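PDB 6GRF: plasmodesmata-located protein 8 from Arabidopsis thaliana, which probably modulates cell-to-cell trafficking through plasmodesmata, as a membrane protein whose extracellular part carries two tandem DUF26 domains. Local coordinates for residues Q67-L72 with Y208-G213; T120-K125 with K191-S196. One frame throughout, in Å; residues are numbered along the deposited sequence.

Interaction 1 of 2, residues Q67-L72 with Y208-G213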
loop_
_atom_site.group_PDB
_atom_site.type_symbol
_atom_site.label_atom_id
_atom_site.label_comp_id
_atom_site.label_asym_id
_atom_site.label_seq_id
_atom_site.Cartn_x
_atom_site.Cartn_y
_atom_site.Cartn_z
ATOM N N GLN A 67 6.390 1.748 -3.097
ATOM C CA GLN A 67 6.803 1.732 -1.694
ATOM C C GLN A 67 7.090 0.275 -1.332
ATOM O O GLN A 67 6.182 -0.538 -1.396
ATOM C CB GLN A 67 5.699 2.359 -0.835
ATOM C CG GLN A 67 5.991 2.343 0.655
ATOM C CD GLN A 67 7.157 3.242 0.990
ATOM O OE1 GLN A 67 8.257 2.787 1.307
ATOM N NE2 GLN A 67 6.924 4.532 0.942
ATOM N N CYS A 68 8.350 -0.040 -1.016
ATOM C CA CYS A 68 8.698 -1.331 -0.434
ATOM C C CYS A 68 8.482 -1.276 1.080
ATOM O O CYS A 68 8.478 -0.206 1.676
ATOM C CB CYS A 68 10.143 -1.719 -0.714
ATOM S SG CYS A 68 10.463 -2.017 -2.471
ATOM N N ARG A 69 8.313 -2.450 1.692
ATOM C CA ARG A 69 8.360 -2.547 3.136
ATOM C C ARG A 69 9.704 -1.973 3.598
ATOM O O ARG A 69 10.748 -2.425 3.163
ATOM C CB ARG A 69 8.154 -3.994 3.590
ATOM C CG ARG A 69 6.710 -4.324 3.937
ATOM C CD ARG A 69 6.520 -5.780 4.337
ATOM N NE ARG A 69 7.175 -6.131 5.585
ATOM C CZ ARG A 69 6.586 -6.104 6.781
ATOM N NH1 ARG A 69 5.390 -5.552 6.912
ATOM N NH2 ARG A 69 7.182 -6.633 7.840
ATOM N N ASP A 70 9.643 -0.963 4.471
ATOM C CA ASP A 70 10.818 -0.229 4.950
ATOM C C ASP A 70 11.724 -1.114 5.817
ATOM O O ASP A 70 12.856 -0.740 6.076
ATOM C CB ASP A 70 10.407 1.006 5.760
ATOM C CG ASP A 70 10.351 2.305 4.974
ATOM O OD1 ASP A 70 11.218 2.501 4.096
ATOM O OD2 ASP A 70 9.445 3.122 5.255
ATOM N N ASP A 71 11.224 -2.265 6.281
ATOM C CA ASP A 71 12.010 -3.162 7.146
ATOM C C ASP A 71 12.667 -4.279 6.318
ATOM O O ASP A 71 13.022 -5.323 6.871
ATOM C CB ASP A 71 11.163 -3.738 8.291
ATOM C CG ASP A 71 9.914 -4.489 7.848
ATOM O OD1 ASP A 71 9.416 -4.196 6.749
ATOM O OD2 ASP A 71 9.442 -5.351 8.610
ATOM N N LEU A 72 12.860 -4.050 5.014
ATOM C CA LEU A 72 13.460 -5.056 4.127
ATOM C C LEU A 72 14.694 -4.488 3.420
ATOM O O LEU A 72 14.837 -3.275 3.259
ATOM C CB LEU A 72 12.414 -5.539 3.118
ATOM C CG LEU A 72 11.419 -6.573 3.649
ATOM C CD1 LEU A 72 10.572 -7.128 2.512
ATOM C CD2 LEU A 72 12.120 -7.704 4.398
ATOM N N TYR A 208 -1.384 1.659 5.244
ATOM C CA TYR A 208 -2.095 0.485 5.723
ATOM C C TYR A 208 -1.659 0.128 7.151
ATOM O O TYR A 208 -0.659 0.604 7.666
ATOM C CB TYR A 208 -1.910 -0.703 4.780
ATOM C CG TYR A 208 -0.542 -1.333 4.752
ATOM C CD1 TYR A 208 0.418 -0.935 3.834
ATOM C CD2 TYR A 208 -0.221 -2.383 5.595
ATOM C CE1 TYR A 208 1.659 -1.555 3.768
ATOM C CE2 TYR A 208 1.018 -3.002 5.557
ATOM C CZ TYR A 208 1.964 -2.591 4.635
ATOM O OH TYR A 208 3.185 -3.207 4.589
ATOM N N ALA A 209 -2.453 -0.744 7.762
ATOM C CA ALA A 209 -2.265 -1.191 9.118
ATOM C C ALA A 209 -2.881 -2.583 9.261
ATOM O O ALA A 209 -3.935 -2.855 8.681
ATOM C CB ALA A 209 -2.890 -0.204 10.064
ATOM N N ARG A 210 -2.177 -3.444 10.006
ATOM C CA ARG A 210 -2.525 -4.842 10.241
ATOM C C ARG A 210 -2.320 -5.125 11.729
ATOM O O ARG A 210 -1.432 -4.580 12.329
ATOM C CB ARG A 210 -1.602 -5.848 9.533
ATOM C CG ARG A 210 -1.425 -5.665 8.036
ATOM C CD ARG A 210 -0.949 -6.919 7.311
ATOM N NE ARG A 210 0.490 -7.115 7.399
ATOM C CZ ARG A 210 1.100 -7.769 8.385
ATOM N NH1 ARG A 210 0.371 -8.347 9.327
ATOM N NH2 ARG A 210 2.424 -7.834 8.425
ATOM N N TYR A 211 -3.123 -6.022 12.285
ATOM C CA TYR A 211 -2.810 -6.612 13.596
ATOM C C TYR A 211 -3.165 -8.100 13.541
ATOM O O TYR A 211 -3.986 -8.518 12.730
ATOM C CB TYR A 211 -3.539 -5.894 14.738
ATOM C CG TYR A 211 -4.999 -6.250 14.811
ATOM C CD1 TYR A 211 -5.422 -7.402 15.453
ATOM C CD2 TYR A 211 -5.948 -5.488 14.155
ATOM C CE1 TYR A 211 -6.755 -7.771 15.465
ATOM C CE2 TYR A 211 -7.289 -5.828 14.178
ATOM C CZ TYR A 211 -7.692 -6.974 14.836
ATOM O OH TYR A 211 -9.010 -7.316 14.851
ATOM N N TRP A 212 -2.530 -8.873 14.427
ATOM C CA TRP A 212 -2.754 -10.307 14.542
ATOM C C TRP A 212 -2.392 -10.779 15.966
ATOM O O TRP A 212 -1.612 -10.141 16.678
ATOM C CB TRP A 212 -1.976 -11.036 13.436
ATOM C CG TRP A 212 -0.494 -10.902 13.561
ATOM C CD1 TRP A 212 0.342 -11.786 14.172
ATOM C CD2 TRP A 212 0.340 -9.819 13.109
ATOM N NE1 TRP A 212 1.633 -11.338 14.123
ATOM C CE2 TRP A 212 1.666 -10.139 13.466
ATOM C CE3 TRP A 212 0.107 -8.620 12.423
ATOM C CZ2 TRP A 212 2.747 -9.307 13.181
ATOM C CZ3 TRP A 212 1.175 -7.792 12.146
ATOM C CH2 TRP A 212 2.478 -8.132 12.519
ATOM N N GLY A 213 -3.016 -11.879 16.394
ATOM C CA GLY A 213 -2.640 -12.596 17.618
ATOM C C GLY A 213 -1.472 -13.534 17.353
ATOM O O GLY A 213 -1.375 -14.112 16.266
#
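Arg-69 reaches out from just beyond strand 62-68 to meet Tyr-208 and Arg-210, two residues whose side chains leave the same face of strand 207-213. The phenol comes in oxygen first. Tyr-208 OH lies 3.8 Å from Arg-69 CG and 4.0 Å from Arg-69 NH1, at the edge of the guanidinium and in its plane. The two side chains run roughly at right angles, with ring and guanidinium planes 30° apart. The arginine's bend at chi3 (67°) swings the guanidinium along strand 207-213, from Tyr-208 toward Arg-210, where Arg-69 NH1 stands 4.0 Å from Arg-210 NH2. Here the first DUF26 domain meets the second: each has a five-stranded antiparallel sheet, and the Arg-69 side chain reaches across from one domain to the other just where its strand gives way to a type I turn, Arg-69 to Leu-72. The like charges are probably eased by acidic neighbours: Arg-69 NH2 makes a salt bridge to Asp-71 OD2 at 2.7 Å, although that aspartate is poorly ordered, and Glu-103 touches both arginine side chains. Tyr-167, on the strand next to 207-213, adds a cation-pi contact to Arg-69, while the ring of Tyr-208 stacks with Tyr-203.

Interaction 2 of 2, residues T120-K125 with K191-S196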
loop_
_atom_site.group_PDB
_atom_site.type_symbol
_atom_site.label_atom_id
_atom_site.label_comp_id
_atom_site.label_asym_id
_atom_site.label_seq_id
_atom_site.Cartn_x
_atom_site.Cartn_y
_atom_site.Cartn_z
ATOM N N THR A 120 -7.756 8.832 2.016
ATOM C CA THR A 120 -7.994 7.820 3.030
ATOM C C THR A 120 -9.054 6.817 2.557
ATOM O O THR A 120 -9.587 6.091 3.372
ATOM C CB THR A 120 -8.434 8.478 4.342
ATOM O OG1 THR A 120 -9.717 9.066 4.137
ATOM C CG2 THR A 120 -7.474 9.543 4.822
ATOM N N SER A 121 -9.368 6.779 1.257
ATOM C CA SER A 121 -10.404 5.867 0.786
ATOM C C SER A 121 -9.925 4.432 1.002
ATOM O O SER A 121 -8.741 4.157 0.929
ATOM C CB SER A 121 -10.813 6.118 -0.647
ATOM O OG SER A 121 -9.731 6.599 -1.412
ATOM N N LEU A 122 -10.876 3.544 1.301
ATOM C CA LEU A 122 -10.615 2.145 1.542
ATOM C C LEU A 122 -10.297 1.437 0.221
ATOM O O LEU A 122 -11.092 1.449 -0.695
ATOM C CB LEU A 122 -11.852 1.529 2.203
ATOM C CG LEU A 122 -11.791 0.017 2.419
ATOM C CD1 LEU A 122 -10.559 -0.356 3.229
ATOM C CD2 LEU A 122 -13.065 -0.480 3.093
ATOM N N ARG A 123 -9.141 0.782 0.163
ATOM C CA ARG A 123 -8.726 0.038 -1.021
ATOM C C ARG A 123 -9.001 -1.454 -0.836
ATOM O O ARG A 123 -9.475 -2.097 -1.755
ATOM C CB ARG A 123 -7.245 0.287 -1.315
ATOM C CG ARG A 123 -6.973 1.673 -1.878
ATOM C CD ARG A 123 -7.812 1.951 -3.112
ATOM N NE ARG A 123 -7.110 2.817 -4.043
ATOM C CZ ARG A 123 -7.430 4.080 -4.313
ATOM N NH1 ARG A 123 -8.502 4.637 -3.778
ATOM N NH2 ARG A 123 -6.667 4.782 -5.127
ATOM N N TYR A 124 -8.698 -1.986 0.352
ATOM C CA TYR A 124 -8.850 -3.403 0.622
ATOM C C TYR A 124 -8.834 -3.638 2.142
ATOM O O TYR A 124 -8.140 -2.957 2.885
ATOM C CB TYR A 124 -7.758 -4.211 -0.096
ATOM C CG TYR A 124 -7.791 -5.695 0.171
ATOM C CD1 TYR A 124 -8.779 -6.499 -0.380
ATOM C CD2 TYR A 124 -6.849 -6.302 0.988
ATOM C CE1 TYR A 124 -8.829 -7.863 -0.138
ATOM C CE2 TYR A 124 -6.883 -7.667 1.242
ATOM C CZ TYR A 124 -7.877 -8.448 0.677
ATOM O OH TYR A 124 -7.936 -9.788 0.932
ATOM N N LYS A 125 -9.629 -4.613 2.586
ATOM C CA LYS A 125 -9.639 -5.034 3.971
ATOM C C LYS A 125 -9.935 -6.532 4.032
ATOM O O LYS A 125 -10.623 -7.075 3.174
ATOM C CB LYS A 125 -10.684 -4.260 4.779
ATOM C CG LYS A 125 -12.132 -4.536 4.397
ATOM C CD LYS A 125 -12.936 -5.078 5.544
ATOM C CE LYS A 125 -14.307 -5.554 5.112
ATOM N NZ LYS A 125 -14.379 -7.033 5.072
ATOM N N LYS A 191 -11.208 -1.165 13.566
ATOM C CA LYS A 191 -12.114 -1.302 14.698
ATOM C C LYS A 191 -13.549 -1.491 14.196
ATOM O O LYS A 191 -14.277 -2.299 14.732
ATOM C CB LYS A 191 -12.021 -0.092 15.629
ATOM C CG LYS A 191 -10.743 0.009 16.453
ATOM C CD LYS A 191 -10.534 1.402 17.004
ATOM C CE LYS A 191 -9.141 1.642 17.546
ATOM N NZ LYS A 191 -8.990 1.125 18.929
ATOM N N ASN A 192 -13.949 -0.751 13.158
ATOM C CA ASN A 192 -15.375 -0.620 12.849
ATOM C C ASN A 192 -15.811 -1.714 11.859
ATOM O O ASN A 192 -16.959 -2.151 11.912
ATOM C CB ASN A 192 -15.718 0.837 12.505
ATOM C CG ASN A 192 -15.735 1.717 13.752
ATOM O OD1 ASN A 192 -16.665 1.648 14.567
ATOM N ND2 ASN A 192 -14.690 2.512 13.956
ATOM N N LEU A 193 -14.888 -2.226 11.034
ATOM C CA LEU A 193 -15.206 -3.300 10.063
ATOM C C LEU A 193 -14.887 -4.697 10.622
ATOM O O LEU A 193 -15.521 -5.673 10.223
ATOM C CB LEU A 193 -14.424 -3.056 8.769
ATOM C CG LEU A 193 -14.701 -1.730 8.056
ATOM C CD1 LEU A 193 -13.750 -1.549 6.879
ATOM C CD2 LEU A 193 -16.144 -1.640 7.588
ATOM N N CYS A 194 -13.884 -4.802 11.499
ATOM C CA CYS A 194 -13.387 -6.088 11.987
ATOM C C CYS A 194 -13.434 -6.126 13.519
ATOM O O CYS A 194 -12.424 -6.360 14.169
ATOM C CB CYS A 194 -11.946 -6.315 11.555
ATOM S SG CYS A 194 -11.696 -6.224 9.765
ATOM N N GLY A 195 -14.614 -5.875 14.083
ATOM C CA GLY A 195 -14.747 -5.599 15.500
ATOM C C GLY A 195 -14.069 -6.639 16.382
ATOM O O GLY A 195 -13.352 -6.261 17.314
ATOM N N SER A 196 -14.301 -7.930 16.101
ATOM C CA SER A 196 -13.958 -9.019 17.037
ATOM C C SER A 196 -12.860 -9.945 16.488
ATOM O O SER A 196 -12.546 -10.962 17.107
ATOM C CB SER A 196 -15.186 -9.820 17.377
ATOM O OG SER A 196 -16.273 -8.972 17.714
#
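Leu-193, in the last turn of helix 176-193, puts its side chain against two residues of the edge strand 122-127, and the closest touches are between carbons. Its CD1 methyl does most of the work. The methyl meets Leu-122 CD2 at 4.0 Å, the two leucines reaching toward each other tip to tip. Leu-122 gets there with CG anti to the backbone N (chi1 175°), a torsion that carries its branch out toward the helix end.

The second apolar touch comes from a lysine. Lys-125 uses the middle of its chain, not its ammonium: CD lies 3.9 Å from Leu-193 CD1 and 4.1 Å from Leu-193 CB, so the aliphatic part passes obliquely by the leucine. A bend at chi2 (120°) helps to set that course, and a second at chi4 turns NZ off the line of the methylenes. Both strand residues thus meet one leucine, whose side chain lies on the surface; the patch is small, 137 Å² summed over both sides.

The covalent link lies next door. Cys-194, the first residue to leave helical geometry, is joined by a disulfide to Cys-127, farther along the same edge strand, and ties the helix end to the sheet beside the leucine contact.

Between Leu-122 and Lys-125 the strand carries a classic beta bulge, Arg-123 and Tyr-124 both facing Tyr-203. A helix packed on an antiparallel five-stranded sheet and pinned by a disulfide to its edge strand is characteristic of the Gnk2-like DUF26 fold.

How the interactions relate
The centres of the two contacts lie about 16 Å apart, and both reach the sheet of the second DUF26 domain: interaction 1 through strand 207-213 in its middle, interaction 2 through the edge strand 122-127, with strand 199-204 between them. Along the chain, 67-72 comes first, then 120-125, 191-196 and finally 208-213, so both segments of interaction 2 fall between those of interaction 1. The first joins the two domains, whereas the second packs the end of helix 176-193 against the edge strand of its own domain. They touch where Tyr-211 OH packs 3.6 Å from Cys-194 O. The second domain's sheet therefore takes part both in the interdomain contact and in packing against its own helix end.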